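Local coordinates for protein sulfoquinovosidase (Escherichia coli, PDB 5AEG) that hydrolyses sulfoquinovosyl diacylglycerides and simple sulfoquinovosides such as sulfoquinovosyl glycerol, releasing sulfoquinovose for sulfoglycolysis, at residues Leu451-Ala456 with Met467-Asp472; Leu331-Pro336 with Met403-Glu408. All blocks are in the same frame, centred on the assembly; numbering follows the deposited sequence.

How the interactions relate
Both contacts lie in the TIM-barrel domain of this family 31 glycoside hydrolase and join strands of its barrel. Along the chain, strand 329-334 comes first. Interaction 2 pairs it with strand 401-404, closing a loop of 66 residues that contains helix 380-395. Helix 422-444 follows and leads to strand 451-454, which lies next to 401-404 in the sheet. Interaction 1 closes a ten-residue loop, with helix 461-464, between strands 451-454 and 468-469. The two loops neither nest nor cross; they follow in series. They meet through the salt bridge of Arg455 with Asp405, and Met403 packs on Trp469. Together they bring the nucleophile Asp405 and the proposed proton donor Asp472 to one end of the barrel.

Interaction 1. Residues Leu451-Ala456 with Met467-Asp472; sequences LFFMRA and MMWAGD. With CA (calcium ion), chain D.
Arg455 and Trp469 pack against each other across the contact. They run side by side in the same direction. Arg455 CB sits over one face of the indole, 3.8 Å from the centroid of the Trp469 six-membered ring, a CH-pi contact. With CG between the backbone N and the carbonyl carbon (chi1 64°), the extended arginine chain then follows the ring rim. Its CD reaches 3.7 Å from Trp469 CH2. Phe453 turns its edge toward the indole face in an offset edge-to-face pair, planes 86° apart. Phe453 CB also packs on Met467 CG at 3.7 Å.

The backbones hold this in place. Met454 N donates to Met467 O (3.0 Å). Trp469 N donates to Met454 O (2.8 Å). The folded Met468 chain brings its CE 3.4 Å from Met454 O. The single Met454-Met468 bridge joins the end strands of the eight-stranded parallel sheet and so closes the TIM barrel.

Further out, Trp469 NE1 bonds to Asp504. Arg455 makes salt bridges to the nucleophile Asp405, to Glu408, a probable active-site residue, and to Glu152. Asp472, the inferred proton donor beyond the second strand, binds the calcium ion through O and OD2, both at 2.4 Å; Gln153, Gly154 and Asp481 supply further ligands.

The indole thus holds the arginine's apolar stem, and several carboxylates grip its guanidinium, which would fix it beside the nucleophile.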
ATOM      1  N   LEU A 451      12.238   7.382   9.969  1.00 23.98           N
ATOM      2  CA  LEU A 451      11.364   6.898   8.854  1.00 24.26           C
ATOM      3  C   LEU A 451      11.063   5.392   9.016  1.00 21.92           C
ATOM      4  O   LEU A 451      11.985   4.542   8.939  1.00 22.65           O
ATOM      5  CB  LEU A 451      12.025   7.239   7.474  1.00 23.21           C
ATOM      6  CG  LEU A 451      10.959   6.837   6.439  1.00 26.36           C
ATOM      7  CD1 LEU A 451       9.834   7.794   6.163  1.00 25.44           C
ATOM      8  CD2 LEU A 451      11.277   5.742   5.454  1.00 30.10           C
ATOM      9  N   PHE A 452       9.812   5.068   9.249  1.00 23.00           N
ATOM     10  CA  PHE A 452       9.377   3.666   9.181  1.00 19.92           C
ATOM     11  C   PHE A 452       8.597   3.409   7.899  1.00 20.19           C
ATOM     12  O   PHE A 452       7.974   4.321   7.301  1.00 21.04           O
ATOM     13  CB  PHE A 452       8.612   3.195  10.432  1.00 20.63           C
ATOM     14  CG  PHE A 452       7.352   3.857  10.671  1.00 19.27           C
ATOM     15  CD1 PHE A 452       6.157   3.345  10.140  1.00 20.37           C
ATOM     16  CD2 PHE A 452       7.307   4.952  11.495  1.00 22.62           C
ATOM     17  CE1 PHE A 452       4.942   3.989  10.421  1.00 22.56           C
ATOM     18  CE2 PHE A 452       6.136   5.610  11.729  1.00 23.65           C
ATOM     19  CZ  PHE A 452       4.954   5.131  11.231  1.00 22.60           C
ATOM     20  N   PHE A 453       8.612   2.177   7.473  1.00 18.31           N
ATOM     21  CA  PHE A 453       7.943   1.830   6.248  1.00 18.97           C
ATOM     22  C   PHE A 453       7.131   0.570   6.460  1.00 18.00           C
ATOM     23  O   PHE A 453       7.605  -0.342   7.165  1.00 19.26           O
ATOM     24  CB  PHE A 453       8.913   1.769   5.047  1.00 19.25           C
ATOM     25  CG  PHE A 453      10.147   0.934   5.267  1.00 19.82           C
ATOM     26  CD1 PHE A 453      11.259   1.471   5.864  1.00 18.59           C
ATOM     27  CD2 PHE A 453      10.210  -0.362   4.759  1.00 20.22           C
ATOM     28  CE1 PHE A 453      12.388   0.694   6.096  1.00 19.73           C
ATOM     29  CE2 PHE A 453      11.352  -1.140   4.936  1.00 19.12           C
ATOM     30  CZ  PHE A 453      12.437  -0.592   5.593  1.00 18.86           C
ATOM     31  N   MET A 454       5.961   0.511   5.811  1.00 18.12           N
ATOM     32  CA  MET A 454       5.020  -0.578   5.992  1.00 18.63           C
ATOM     33  C   MET A 454       4.593  -1.154   4.697  1.00 19.77           C
ATOM     34  O   MET A 454       4.596  -0.448   3.648  1.00 17.63           O
ATOM     35  CB  MET A 454       3.718  -0.000   6.705  1.00 21.09           C
ATOM     36  CG  MET A 454       4.080   0.640   8.018  1.00 22.79           C
ATOM     37  SD  MET A 454       2.636   1.016   9.028  1.00 24.20           S
ATOM     38  CE  MET A 454       2.082  -0.602   9.564  1.00 23.88           C
ATOM     39  N   ARG A 455       4.150  -2.417   4.709  1.00 20.79           N
ATOM     40  CA  ARG A 455       3.452  -2.922   3.555  1.00 20.13           C
ATOM     41  C   ARG A 455       1.934  -2.943   3.698  1.00 20.07           C
ATOM     42  O   ARG A 455       1.244  -2.571   2.802  1.00 20.22           O
ATOM     43  CB  ARG A 455       3.947  -4.285   3.073  1.00 22.67           C
ATOM     44  CG  ARG A 455       3.804  -5.494   3.979  1.00 20.56           C
ATOM     45  CD  ARG A 455       4.417  -6.754   3.292  1.00 21.14           C
ATOM     46  NE  ARG A 455       4.581  -7.738   4.385  1.00 24.87           N
ATOM     47  CZ  ARG A 455       3.808  -8.778   4.708  1.00 28.91           C
ATOM     48  NH1 ARG A 455       2.807  -9.188   4.002  1.00 27.54           N
ATOM     49  NH2 ARG A 455       4.052  -9.449   5.807  1.00 34.79           N
ATOM     50  N   ALA A 456       1.427  -3.479   4.805  1.00 19.70           N
ATOM     51  CA  ALA A 456       0.003  -3.432   5.075  1.00 18.72           C
ATOM     52  C   ALA A 456      -0.525  -2.062   5.355  1.00 18.86           C
ATOM     53  O   ALA A 456       0.189  -1.217   5.905  1.00 19.55           O
ATOM     54  CB  ALA A 456      -0.333  -4.383   6.226  1.00 18.57           C
ATOM     55  N   MET A 467       5.739   5.920   5.242  1.00 20.77           N
ATOM     56  CA  MET A 467       6.193   5.442   3.906  1.00 21.36           C
ATOM     57  C   MET A 467       5.613   4.106   3.656  1.00 20.21           C
ATOM     58  O   MET A 467       5.666   3.224   4.569  1.00 19.84           O
ATOM     59  CB  MET A 467       7.725   5.341   3.897  1.00 21.80           C
ATOM     60  CG  MET A 467       8.292   4.629   2.704  1.00 22.41           C
ATOM     61  SD  MET A 467       8.133   5.429   1.085  1.00 19.92           S
ATOM     62  CE  MET A 467       9.372   6.728   1.309  1.00 21.33           C
ATOM     63  N   MET A 468       5.038   3.905   2.463  1.00 19.57           N
ATOM     64  CA  MET A 468       4.620   2.589   2.063  1.00 17.78           C
ATOM     65  C   MET A 468       5.751   1.932   1.245  1.00 19.73           C
ATOM     66  O   MET A 468       6.476   2.582   0.499  1.00 18.22           O
ATOM     67  CB  MET A 468       3.297   2.566   1.265  1.00 19.41           C
ATOM     68  CG  MET A 468       2.148   3.278   1.912  1.00 18.49           C
ATOM     69  SD  MET A 468       1.772   2.705   3.543  1.00 20.48           S
ATOM     70  CE  MET A 468       1.550   0.975   3.388  1.00 23.36           C
ATOM     71  N   TRP A 469       5.887   0.606   1.413  1.00 20.67           N
ATOM     72  CA  TRP A 469       6.677  -0.188   0.471  1.00 19.63           C
ATOM     73  C   TRP A 469       5.784  -1.230  -0.148  1.00 20.13           C
ATOM     74  O   TRP A 469       4.851  -1.748   0.486  1.00 19.21           O
ATOM     75  CB  TRP A 469       8.026  -0.678   0.992  1.00 23.07           C
ATOM     76  CG  TRP A 469       8.248  -2.160   1.182  1.00 19.57           C
ATOM     77  CD1 TRP A 469       8.816  -3.046   0.296  1.00 17.99           C
ATOM     78  CD2 TRP A 469       7.987  -2.916   2.386  1.00 22.66           C
ATOM     79  NE1 TRP A 469       8.839  -4.292   0.856  1.00 18.69           N
ATOM     80  CE2 TRP A 469       8.290  -4.238   2.110  1.00 19.18           C
ATOM     81  CE3 TRP A 469       7.399  -2.592   3.622  1.00 26.08           C
ATOM     82  CZ2 TRP A 469       8.107  -5.278   3.073  1.00 27.58           C
ATOM     83  CZ3 TRP A 469       7.245  -3.592   4.564  1.00 25.84           C
ATOM     84  CH2 TRP A 469       7.536  -4.928   4.254  1.00 24.71           C
ATOM     85  N   ALA A 470       6.175  -1.656  -1.343  1.00 16.87           N
ATOM     86  CA  ALA A 470       5.335  -2.530  -2.127  1.00 17.85           C
ATOM     87  C   ALA A 470       5.307  -4.019  -1.717  1.00 17.31           C
ATOM     88  O   ALA A 470       4.735  -4.816  -2.410  1.00 18.50           O
ATOM     89  CB  ALA A 470       5.719  -2.410  -3.588  1.00 18.79           C
ATOM     90  N   GLY A 471       5.889  -4.349  -0.582  1.00 18.23           N
ATOM     91  CA  GLY A 471       5.800  -5.703  -0.091  1.00 19.61           C
ATOM     92  C   GLY A 471       6.590  -6.672  -0.945  1.00 20.51           C
ATOM     93  O   GLY A 471       7.569  -6.269  -1.522  1.00 18.84           O
ATOM     94  N   ASP A 472       6.066  -7.895  -1.074  1.00 18.18           N
ATOM     95  CA  ASP A 472       6.798  -9.058  -1.715  1.00 20.00           C
ATOM     96  C   ASP A 472       6.493  -9.119  -3.160  1.00 19.96           C
ATOM     97  O   ASP A 472       5.440  -9.554  -3.538  1.00 19.43           O
ATOM     98  CB  ASP A 472       6.422 -10.434  -1.097  1.00 22.83           C
ATOM     99  CG  ASP A 472       4.828 -10.729  -1.089  1.00 25.52           C
ATOM    100  OD1 ASP A 472       4.249  -9.923  -0.272  1.00 26.83           O
ATOM    101  OD2 ASP A 472       4.150 -11.639  -1.836  1.00 24.61           O
TER
HETATM  102 CA    CA D1680       3.926 -11.291  -4.203  1.00 18.04          CA
HETATM  103  O   HOH W   1       5.859 -12.686  -4.309  1.00 18.24           O

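Interaction 2. Residues Leu331-Pro336 with Met403-Glu408; sequences LAYINP and MADFGE
Tyr333 reaches across to Asp405, the catalytic nucleophile. Its OH donates to Asp405 OD2 at 2.6 Å, using the anti lone pair of that oxygen. The ring and carboxylate planes stand 80° apart, and OD2 lies at the ring edge. Tyr333 has CG anti to the backbone N (chi1 175°), which carries the ring along the strand toward the aspartate. Met403 SD meets the same ring at its edge, 3.6 Å from Tyr333 CE2, a Met-aromatic contact.

The hydroxyl is also an acceptor. Asn335 ND2 donates to Tyr333 OH at 3.2 Å, with the oxygen close to the amide plane. Asn335 OD1 turns to the backbone N of Tyr337. The Asn335 amide lies alongside the Phe406 ring, their planes 78° apart. Tyr333 OH sits in the plane of that ring, at its edge, while Pro336 CD packs on Phe406 CB at 3.7 Å. A phenylalanine in place of Tyr333 would probably leave Asp405 OD2 without this donor and Asn335 ND2 without this acceptor, making the carboxylate less firmly placed.

The backbones pair in parallel. Met403 N bonds to Ala332 O, and Ile334 N to Met403 O. Asp405 N bonds to Ile334 O at 2.8 Å. This last bond fixes the backbone of the nucleophile just past the strand end.

Ile334 packs against helix 380-395, and Ala404 against helix 422-444. Trp433 of that second helix also touches Ile334 and Pro336. Strand 451-454 flanks 401-404, where Phe453 contacts Met403.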
ATOM      1  N   LEU A 331      18.748   1.123  10.388  1.00 22.90           N
ATOM      2  CA  LEU A 331      17.314   0.788  10.374  1.00 21.66           C
ATOM      3  C   LEU A 331      17.067  -0.662  10.735  1.00 19.97           C
ATOM      4  O   LEU A 331      17.806  -1.572  10.325  1.00 21.64           O
ATOM      5  CB  LEU A 331      16.681   1.100   9.008  1.00 22.66           C
ATOM      6  CG  LEU A 331      16.608   2.532   8.522  1.00 23.90           C
ATOM      7  CD1 LEU A 331      17.898   2.965   7.870  1.00 24.51           C
ATOM      8  CD2 LEU A 331      15.472   2.722   7.507  1.00 26.98           C
ATOM      9  N   ALA A 332      16.000  -0.914  11.454  1.00 20.71           N
ATOM     10  CA  ALA A 332      15.722  -2.255  12.006  1.00 22.59           C
ATOM     11  C   ALA A 332      14.390  -2.803  11.553  1.00 22.84           C
ATOM     12  O   ALA A 332      13.986  -2.509  10.461  1.00 23.55           O
ATOM     13  CB  ALA A 332      15.890  -2.207  13.531  1.00 23.64           C
ATOM     14  N   TYR A 333      13.737  -3.659  12.333  1.00 22.37           N
ATOM     15  CA  TYR A 333      12.560  -4.386  11.919  1.00 21.98           C
ATOM     16  C   TYR A 333      11.717  -4.673  13.163  1.00 22.78           C
ATOM     17  O   TYR A 333      12.277  -5.074  14.229  1.00 18.94           O
ATOM     18  CB  TYR A 333      12.961  -5.717  11.253  1.00 18.79           C
ATOM     19  CG  TYR A 333      11.840  -6.626  10.882  1.00 21.06           C
ATOM     20  CD1 TYR A 333      11.190  -7.436  11.855  1.00 19.05           C
ATOM     21  CD2 TYR A 333      11.418  -6.765   9.583  1.00 19.36           C
ATOM     22  CE1 TYR A 333      10.123  -8.244  11.499  1.00 21.11           C
ATOM     23  CE2 TYR A 333      10.354  -7.595   9.227  1.00 23.42           C
ATOM     24  CZ  TYR A 333       9.701  -8.325  10.201  1.00 20.51           C
ATOM     25  OH  TYR A 333       8.695  -9.142   9.886  1.00 21.30           O
ATOM     26  N   ILE A 334      10.397  -4.586  12.982  1.00 22.17           N
ATOM     27  CA  ILE A 334       9.425  -4.960  13.995  1.00 20.67           C
ATOM     28  C   ILE A 334       8.118  -5.385  13.308  1.00 22.37           C
ATOM     29  O   ILE A 334       7.808  -4.932  12.175  1.00 19.62           O
ATOM     30  CB  ILE A 334       9.218  -3.833  15.047  1.00 21.78           C
ATOM     31  CG1 ILE A 334       8.290  -4.362  16.166  1.00 21.82           C
ATOM     32  CG2 ILE A 334       8.618  -2.549  14.503  1.00 22.45           C
ATOM     33  CD1 ILE A 334       8.347  -3.485  17.390  1.00 27.54           C
ATOM     34  N   ASN A 335       7.374  -6.295  13.957  1.00 23.03           N
ATOM     35  CA  ASN A 335       6.062  -6.687  13.538  1.00 21.99           C
ATOM     36  C   ASN A 335       5.149  -6.844  14.783  1.00 23.30           C
ATOM     37  O   ASN A 335       5.684  -6.730  15.903  1.00 23.59           O
ATOM     38  CB  ASN A 335       6.109  -7.841  12.588  1.00 19.69           C
ATOM     39  CG  ASN A 335       6.350  -9.173  13.211  1.00 21.55           C
ATOM     40  OD1 ASN A 335       5.843  -9.507  14.250  1.00 24.39           O
ATOM     41  ND2 ASN A 335       7.036 -10.003  12.494  1.00 19.97           N
ATOM     42  N   PRO A 336       3.850  -7.064  14.583  1.00 25.60           N
ATOM     43  CA  PRO A 336       2.964  -6.965  15.752  1.00 23.79           C
ATOM     44  C   PRO A 336       2.708  -8.337  16.379  1.00 25.73           C
ATOM     45  O   PRO A 336       1.681  -8.514  17.049  1.00 25.19           O
ATOM     46  CB  PRO A 336       1.740  -6.315  15.150  1.00 26.66           C
ATOM     47  CG  PRO A 336       1.637  -7.014  13.796  1.00 28.39           C
ATOM     48  CD  PRO A 336       3.055  -7.246  13.339  1.00 24.76           C
ATOM     49  N   MET A 403      11.621  -1.321   9.161  1.00 21.43           N
ATOM     50  CA  MET A 403      10.517  -1.930   8.520  1.00 19.09           C
ATOM     51  C   MET A 403       9.522  -2.239   9.621  1.00 20.36           C
ATOM     52  O   MET A 403       9.909  -2.893  10.585  1.00 21.68           O
ATOM     53  CB  MET A 403      10.932  -3.209   7.782  1.00 20.45           C
ATOM     54  CG  MET A 403       9.823  -4.022   7.163  1.00 19.41           C
ATOM     55  SD  MET A 403      10.309  -5.511   6.293  1.00 21.23           S
ATOM     56  CE  MET A 403      10.893  -4.844   4.738  1.00 21.47           C
ATOM     57  N   ALA A 404       8.273  -1.752   9.467  1.00 17.89           N
ATOM     58  CA  ALA A 404       7.189  -2.133  10.385  1.00 21.20           C
ATOM     59  C   ALA A 404       6.318  -3.057   9.592  1.00 23.05           C
ATOM     60  O   ALA A 404       5.410  -2.628   8.823  1.00 22.64           O
ATOM     61  CB  ALA A 404       6.405  -0.921  10.894  1.00 21.52           C
ATOM     62  N   ASP A 405       6.608  -4.350   9.728  1.00 19.72           N
ATOM     63  CA  ASP A 405       6.068  -5.354   8.840  1.00 19.19           C
ATOM     64  C   ASP A 405       4.720  -5.903   9.352  1.00 19.50           C
ATOM     65  O   ASP A 405       4.357  -5.673  10.487  1.00 20.81           O
ATOM     66  CB  ASP A 405       7.086  -6.481   8.756  1.00 19.45           C
ATOM     67  CG  ASP A 405       6.914  -7.403   7.571  1.00 21.48           C
ATOM     68  OD1 ASP A 405       6.127  -7.165   6.598  1.00 21.31           O
ATOM     69  OD2 ASP A 405       7.630  -8.429   7.579  1.00 19.31           O
ATOM     70  N   PHE A 406       4.054  -6.656   8.487  1.00 18.92           N
ATOM     71  CA  PHE A 406       2.789  -7.324   8.753  1.00 21.39           C
ATOM     72  C   PHE A 406       1.637  -6.368   9.127  1.00 18.89           C
ATOM     73  O   PHE A 406       1.687  -5.198   8.743  1.00 19.73           O
ATOM     74  CB  PHE A 406       2.987  -8.438   9.825  1.00 23.12           C
ATOM     75  CG  PHE A 406       3.603  -9.643   9.301  1.00 22.96           C
ATOM     76  CD1 PHE A 406       2.802 -10.671   8.806  1.00 28.47           C
ATOM     77  CD2 PHE A 406       4.967  -9.839   9.420  1.00 23.21           C
ATOM     78  CE1 PHE A 406       3.379 -11.846   8.292  1.00 31.87           C
ATOM     79  CE2 PHE A 406       5.543 -10.979   8.885  1.00 26.69           C
ATOM     80  CZ  PHE A 406       4.747 -11.998   8.349  1.00 29.80           C
ATOM     81  N   GLY A 407       0.542  -6.915   9.688  1.00 19.44           N
ATOM     82  CA  GLY A 407      -0.702  -6.172   9.828  1.00 19.81           C
ATOM     83  C   GLY A 407      -1.866  -6.789   9.121  1.00 21.40           C
ATOM     84  O   GLY A 407      -3.020  -6.510   9.491  1.00 20.55           O
ATOM     85  N   GLU A 408      -1.560  -7.615   8.085  1.00 20.40           N
ATOM     86  CA  GLU A 408      -2.530  -8.221   7.204  1.00 21.33           C
ATOM     87  C   GLU A 408      -3.101  -9.561   7.707  1.00 21.73           C
ATOM     88  O   GLU A 408      -3.954 -10.134   7.080  1.00 19.70           O
ATOM     89  CB  GLU A 408      -1.974  -8.334   5.735  1.00 22.50           C
ATOM     90  CG  GLU A 408      -1.013  -9.494   5.504  1.00 23.51           C
ATOM     91  CD  GLU A 408       0.369  -9.308   6.141  1.00 26.57           C
ATOM     92  OE1 GLU A 408       0.648  -8.183   6.564  1.00 22.47           O
ATOM     93  OE2 GLU A 408       1.171 -10.314   6.219  1.00 32.84           O
TER